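Local coordinates for protein predicted HD superfamily hydrolase (PDB 2PQ7) that binds two iron(III) ions in an all-helical HD domain and is probably a metal-dependent hydrolase, at residues I48-R51 and D55-K58; I60-L65 and K126-A131. All coordinates share one frame; numbering follows the deposited sequence. Where two conformers were deposited one is given.

Interaction 1. Residues I48-R51 and D55-K58; sequences IASR and DLQK
Ala-49 and Leu-56 mark the closest approach of the two backbones, with their CA atoms 5.4 Å apart. The contact is the junction of two consecutive helices of the all-helical HD domain. Segment 48-51 is in the last turn of helix 35-52. After a short connection, segment 55-58 opens helix 56-65. No hydrogen bond crosses between the segments. The contact is small and apolar, and it is partly buried.

Ala-49 points its methyl at the start of the second helix. CB sits 4.1 Å from Leu-56 CA, so the methyl lies against the main chain there. The same CB also meets one branch of the leucine, with Leu-56 CD1 again 4.1 Å away. The CB of Leu-56 does not aim at helix 35-52, but the end of its side chain comes nearer. Here CG is anti to the backbone N (chi1 -177°), and the second torsion places CD1 alongside Ala-49 and Ser-50. CD1 is thus the leucine branch that does the touching. Ser-50 adds its hydroxyl at the margin, where OG is 4.0 Å from Leu-56 CD1. That is a van der Waals contact. The polar need of OG is met within its own helix, by a hydrogen bond with Ser-46 O.

The CB of Asp-55 points away from helix 35-52, and the residue is the N-cap of helix 56-65. Its carboxylate accepts from a backbone N-H of the first turn, which would otherwise lack a helical acceptor. Lys-58 NZ is 3.9 Å from Asp-55 OD2, a long salt bridge, and also pairs with Glu-104 of helix 99-111. The capping bond runs from Lys-58 N to Asp-55 OD1, 3.1 Å and nearly straight at 175°, and meets the oxygen from above the carboxylate plane.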
loop_
_atom_site.group_PDB
_atom_site.type_symbol
_atom_site.label_atom_id
_atom_site.label_comp_id
_atom_site.label_asym_id
_atom_site.label_seq_id
_atom_site.Cartn_x
_atom_site.Cartn_y
_atom_site.Cartn_z
ATOM N N ILE A 48 -10.918 -20.587 5.720
ATOM C CA ILE A 48 -10.480 -21.821 5.112
ATOM C C ILE A 48 -11.295 -23.017 5.663
ATOM O O ILE A 48 -11.856 -23.824 4.892
ATOM C CB ILE A 48 -8.987 -22.035 5.325
ATOM C CG1 ILE A 48 -8.191 -20.962 4.568
ATOM C CG2 ILE A 48 -8.580 -23.432 4.883
ATOM C CD1 ILE A 48 -6.750 -20.880 5.033
ATOM N N ALA A 49 -11.346 -23.161 6.989
ATOM C CA ALA A 49 -12.047 -24.288 7.612
ATOM C C ALA A 49 -13.547 -24.319 7.248
ATOM O O ALA A 49 -14.122 -25.373 6.961
ATOM C CB ALA A 49 -11.840 -24.255 9.113
ATOM N N SER A 50 -14.168 -23.161 7.242
ATOM C CA SER A 50 -15.559 -23.075 6.832
ATOM C C SER A 50 -15.751 -23.543 5.402
ATOM O O SER A 50 -16.580 -24.402 5.103
ATOM C CB SER A 50 -16.044 -21.640 6.959
ATOM O OG SER A 50 -16.174 -21.304 8.303
ATOM N N ARG A 51 -14.964 -23.026 4.492
ATOM C CA ARG A 51 -15.153 -23.393 3.082
ATOM C C ARG A 51 -14.715 -24.828 2.749
ATOM O O ARG A 51 -15.262 -25.457 1.857
ATOM C CB ARG A 51 -14.440 -22.404 2.174
ATOM C CG ARG A 51 -15.114 -21.048 2.220
ATOM C CD ARG A 51 -14.431 -20.017 1.374
ATOM N NE ARG A 51 -15.073 -18.710 1.542
ATOM N N ASP A 55 -12.977 -28.977 10.563
ATOM C CA ASP A 55 -13.268 -28.662 11.947
ATOM C C ASP A 55 -12.840 -27.231 12.311
ATOM O O ASP A 55 -11.671 -26.941 12.555
ATOM C CB ASP A 55 -12.565 -29.705 12.815
ATOM C CG ASP A 55 -12.994 -29.673 14.257
ATOM O OD1 ASP A 55 -13.230 -28.609 14.810
ATOM O OD2 ASP A 55 -13.038 -30.773 14.846
ATOM N N LEU A 56 -13.814 -26.333 12.411
ATOM C CA LEU A 56 -13.566 -24.938 12.716
ATOM C C LEU A 56 -12.958 -24.723 14.105
ATOM O O LEU A 56 -12.096 -23.864 14.281
ATOM C CB LEU A 56 -14.915 -24.160 12.650
ATOM C CG LEU A 56 -14.876 -22.666 12.859
ATOM C CD1 LEU A 56 -14.101 -22.010 11.704
ATOM C CD2 LEU A 56 -16.312 -22.092 12.959
ATOM N N GLN A 57 -13.452 -25.471 15.102
ATOM C CA GLN A 57 -12.984 -25.329 16.465
ATOM C C GLN A 57 -11.462 -25.582 16.536
ATOM O O GLN A 57 -10.741 -24.800 17.138
ATOM C CB GLN A 57 -13.742 -26.239 17.436
ATOM C CG GLN A 57 -15.249 -25.913 17.507
ATOM C CD GLN A 57 -15.971 -26.627 18.618
ATOM O OE1 GLN A 57 -15.380 -27.379 19.393
ATOM N NE2 GLN A 57 -17.278 -26.355 18.735
ATOM N N LYS A 58 -11.049 -26.706 15.961
ATOM C CA LYS A 58 -9.608 -27.033 15.930
ATOM C C LYS A 58 -8.784 -25.958 15.191
ATOM O O LYS A 58 -7.791 -25.539 15.701
ATOM C CB LYS A 58 -9.378 -28.407 15.280
ATOM C CG LYS A 58 -9.782 -29.620 16.115
ATOM C CD LYS A 58 -9.653 -30.965 15.334
ATOM C CE LYS A 58 -10.101 -32.153 16.160
ATOM N NZ LYS A 58 -10.167 -33.395 15.361
#

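Interaction 2. Residues I60-L65 and K126-A131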
loop_
_atom_site.group_PDB
_atom_site.type_symbol
_atom_site.label_atom_id
_atom_site.label_comp_id
_atom_site.label_asym_id
_atom_site.label_seq_id
_atom_site.Cartn_x
_atom_site.Cartn_y
_atom_site.Cartn_z
ATOM N N ILE A 60 -9.486 -22.700 14.506
ATOM C CA ILE A 60 -9.457 -21.441 15.206
ATOM C C ILE A 60 -8.534 -21.443 16.413
ATOM O O ILE A 60 -7.749 -20.514 16.599
ATOM C CB ILE A 60 -10.884 -21.077 15.698
ATOM C CG1 ILE A 60 -11.739 -20.715 14.494
ATOM C CG2 ILE A 60 -10.887 -19.956 16.717
ATOM C CD1 ILE A 60 -11.238 -19.479 13.689
ATOM N N ILE A 61 -8.688 -22.481 17.235
ATOM C CA ILE A 61 -7.887 -22.611 18.446
ATOM C C ILE A 61 -6.405 -22.782 18.086
ATOM O O ILE A 61 -5.556 -22.126 18.689
ATOM C CB ILE A 61 -8.449 -23.669 19.398
ATOM C CG1 ILE A 61 -9.820 -23.148 19.950
ATOM C CG2 ILE A 61 -7.505 -23.956 20.530
ATOM C CD1 ILE A 61 -10.541 -24.157 20.765
ATOM N N ALA A 62 -6.146 -23.590 17.068
ATOM C CA ALA A 62 -4.761 -23.744 16.686
ATOM C C ALA A 62 -4.163 -22.407 16.188
ATOM O O ALA A 62 -3.050 -22.045 16.516
ATOM C CB ALA A 62 -4.714 -24.721 15.627
ATOM N N ALA A 63 -4.915 -21.666 15.379
ATOM C CA ALA A 63 -4.474 -20.353 14.932
ATOM C C ALA A 63 -4.235 -19.386 16.081
ATOM O O ALA A 63 -3.261 -18.656 16.089
ATOM C CB ALA A 63 -5.494 -19.763 13.988
ATOM N N LEU A 64 -5.167 -19.352 17.031
ATOM C CA LEU A 64 -4.992 -18.447 18.188
ATOM C C LEU A 64 -3.748 -18.766 19.006
ATOM O O LEU A 64 -3.052 -17.880 19.488
ATOM C CB LEU A 64 -6.240 -18.450 19.071
ATOM C CG LEU A 64 -7.302 -17.445 18.702
ATOM C CD1 LEU A 64 -8.413 -17.633 19.705
ATOM C CD2 LEU A 64 -6.669 -16.015 18.806
ATOM N N LEU A 65 -3.480 -20.062 19.172
ATOM C CA LEU A 65 -2.352 -20.487 19.992
ATOM C C LEU A 65 -1.023 -20.682 19.265
ATOM O O LEU A 65 0.012 -20.778 19.919
ATOM C CB LEU A 65 -2.681 -21.793 20.697
ATOM C CG LEU A 65 -3.771 -21.657 21.750
ATOM C CD1 LEU A 65 -4.144 -23.044 22.270
ATOM C CD2 LEU A 65 -3.389 -20.727 22.857
ATOM N N LYS A 126 -2.480 -28.481 8.224
ATOM C CA LYS A 126 -2.435 -27.976 6.882
ATOM C C LYS A 126 -3.151 -26.635 6.792
ATOM O O LYS A 126 -2.649 -25.680 6.192
ATOM C CB LYS A 126 -2.986 -29.021 5.923
ATOM C CG LYS A 126 -1.963 -30.192 5.760
ATOM C CD LYS A 126 -2.516 -31.288 4.849
ATOM C CE LYS A 126 -1.664 -32.570 4.905
ATOM N NZ LYS A 126 -2.398 -33.770 4.336
ATOM N N ILE A 127 -4.346 -26.551 7.364
ATOM C CA ILE A 127 -5.108 -25.311 7.396
ATOM C C ILE A 127 -4.337 -24.240 8.143
ATOM O O ILE A 127 -4.236 -23.093 7.663
ATOM C CB ILE A 127 -6.479 -25.520 8.040
ATOM C CG1 ILE A 127 -7.325 -26.400 7.107
ATOM C CG2 ILE A 127 -7.159 -24.186 8.345
ATOM C CD1 ILE A 127 -8.616 -26.833 7.685
ATOM N N LEU A 128 -3.723 -24.595 9.258
ATOM C CA LEU A 128 -2.975 -23.636 10.067
ATOM C C LEU A 128 -1.823 -23.077 9.279
ATOM O O LEU A 128 -1.607 -21.871 9.264
ATOM C CB LEU A 128 -2.452 -24.270 11.361
ATOM C CG LEU A 128 -1.545 -23.367 12.195
ATOM C CD1 LEU A 128 -2.259 -22.056 12.610
ATOM C CD2 LEU A 128 -1.041 -24.101 13.404
ATOM N N GLN A 129 -1.039 -23.970 8.658
ATOM C CA GLN A 129 0.080 -23.519 7.868
ATOM C C GLN A 129 -0.355 -22.631 6.721
ATOM O O GLN A 129 0.242 -21.567 6.518
ATOM C CB GLN A 129 0.915 -24.686 7.395
ATOM C CG GLN A 129 2.184 -24.231 6.799
ATOM C CD GLN A 129 3.180 -25.381 6.655
ATOM O OE1 GLN A 129 3.024 -26.257 5.810
ATOM N NE2 GLN A 129 4.213 -25.378 7.479
ATOM N N ASP A 130 -1.440 -22.965 6.029
ATOM C CA ASP A 130 -1.933 -22.117 4.995
ATOM C C ASP A 130 -2.322 -20.745 5.535
ATOM O O ASP A 130 -2.009 -19.713 4.926
ATOM C CB ASP A 130 -3.173 -22.710 4.322
ATOM C CG ASP A 130 -2.874 -23.851 3.368
ATOM O OD1 ASP A 130 -1.668 -24.160 3.080
ATOM O OD2 ASP A 130 -3.877 -24.419 2.853
ATOM N N ALA A 131 -3.077 -20.735 6.610
ATOM C CA ALA A 131 -3.579 -19.518 7.235
ATOM C C ALA A 131 -2.439 -18.582 7.670
ATOM O O ALA A 131 -2.521 -17.334 7.532
ATOM C CB ALA A 131 -4.437 -19.885 8.422
#
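Leu-128 packs on Ala-62 and Ala-63 in the buried helical core of the HD domain. It lies on helix 123-133 and the two alanines on helix 56-65. The helix backbones come close, with Ala-63 CA 6.1 Å from Leu-128 CA. The small alanine side chains permit this approach.

Leu-128 has the most surface buried here and points its CB at the other helix. With chi1 at 174° the branch reaches out opposite the backbone N, and chi2 near 59° sets CD1 over Ala-63 and CD2 towards Ala-62. CD2 faces the methyl of Ala-62, with Ala-62 CB 4.3 Å from Leu-128 CD2. CD1 goes to Ala-63, whose CB is 4.2 Å from Leu-128 CD1. No hydrogen bond joins the segments.

The iron site is close by. The Leu-128 side chain is about 4 Å from those of the iron ligands His-66 and His-112, and about 7 Å from a bound iron ion. Ala-63 O accepts a hydrogen bond from His-66 ND1, which probably helps to orient that ligand. The nearest approach of the two segments is to main chain: Leu-128 CD1 rests 3.6 Å from Ala-63 CA.

Overall arrangement
Both contacts use helix 56-65. Interaction 1 holds its N-terminal end to helix 35-52, which precedes it in the chain. Interaction 2 packs its later turns on helix 123-133, from much further along the sequence. Interaction 1 is partly buried, lies away from the metal site and has a serine hydroxyl at its margin, and beside it the N-cap of helix 56-65. Interaction 2 is buried next to the iron ligands, joined by aliphatic side chains that also rest on main chain, with no hydrogen bond across. Their centres are 9 Å apart. Helices 35-52 and 123-133 also meet directly: Ile-48 CG2 lies 3.8 Å from Ile-127 CG2. The three helices therefore touch pairwise within the HD domain.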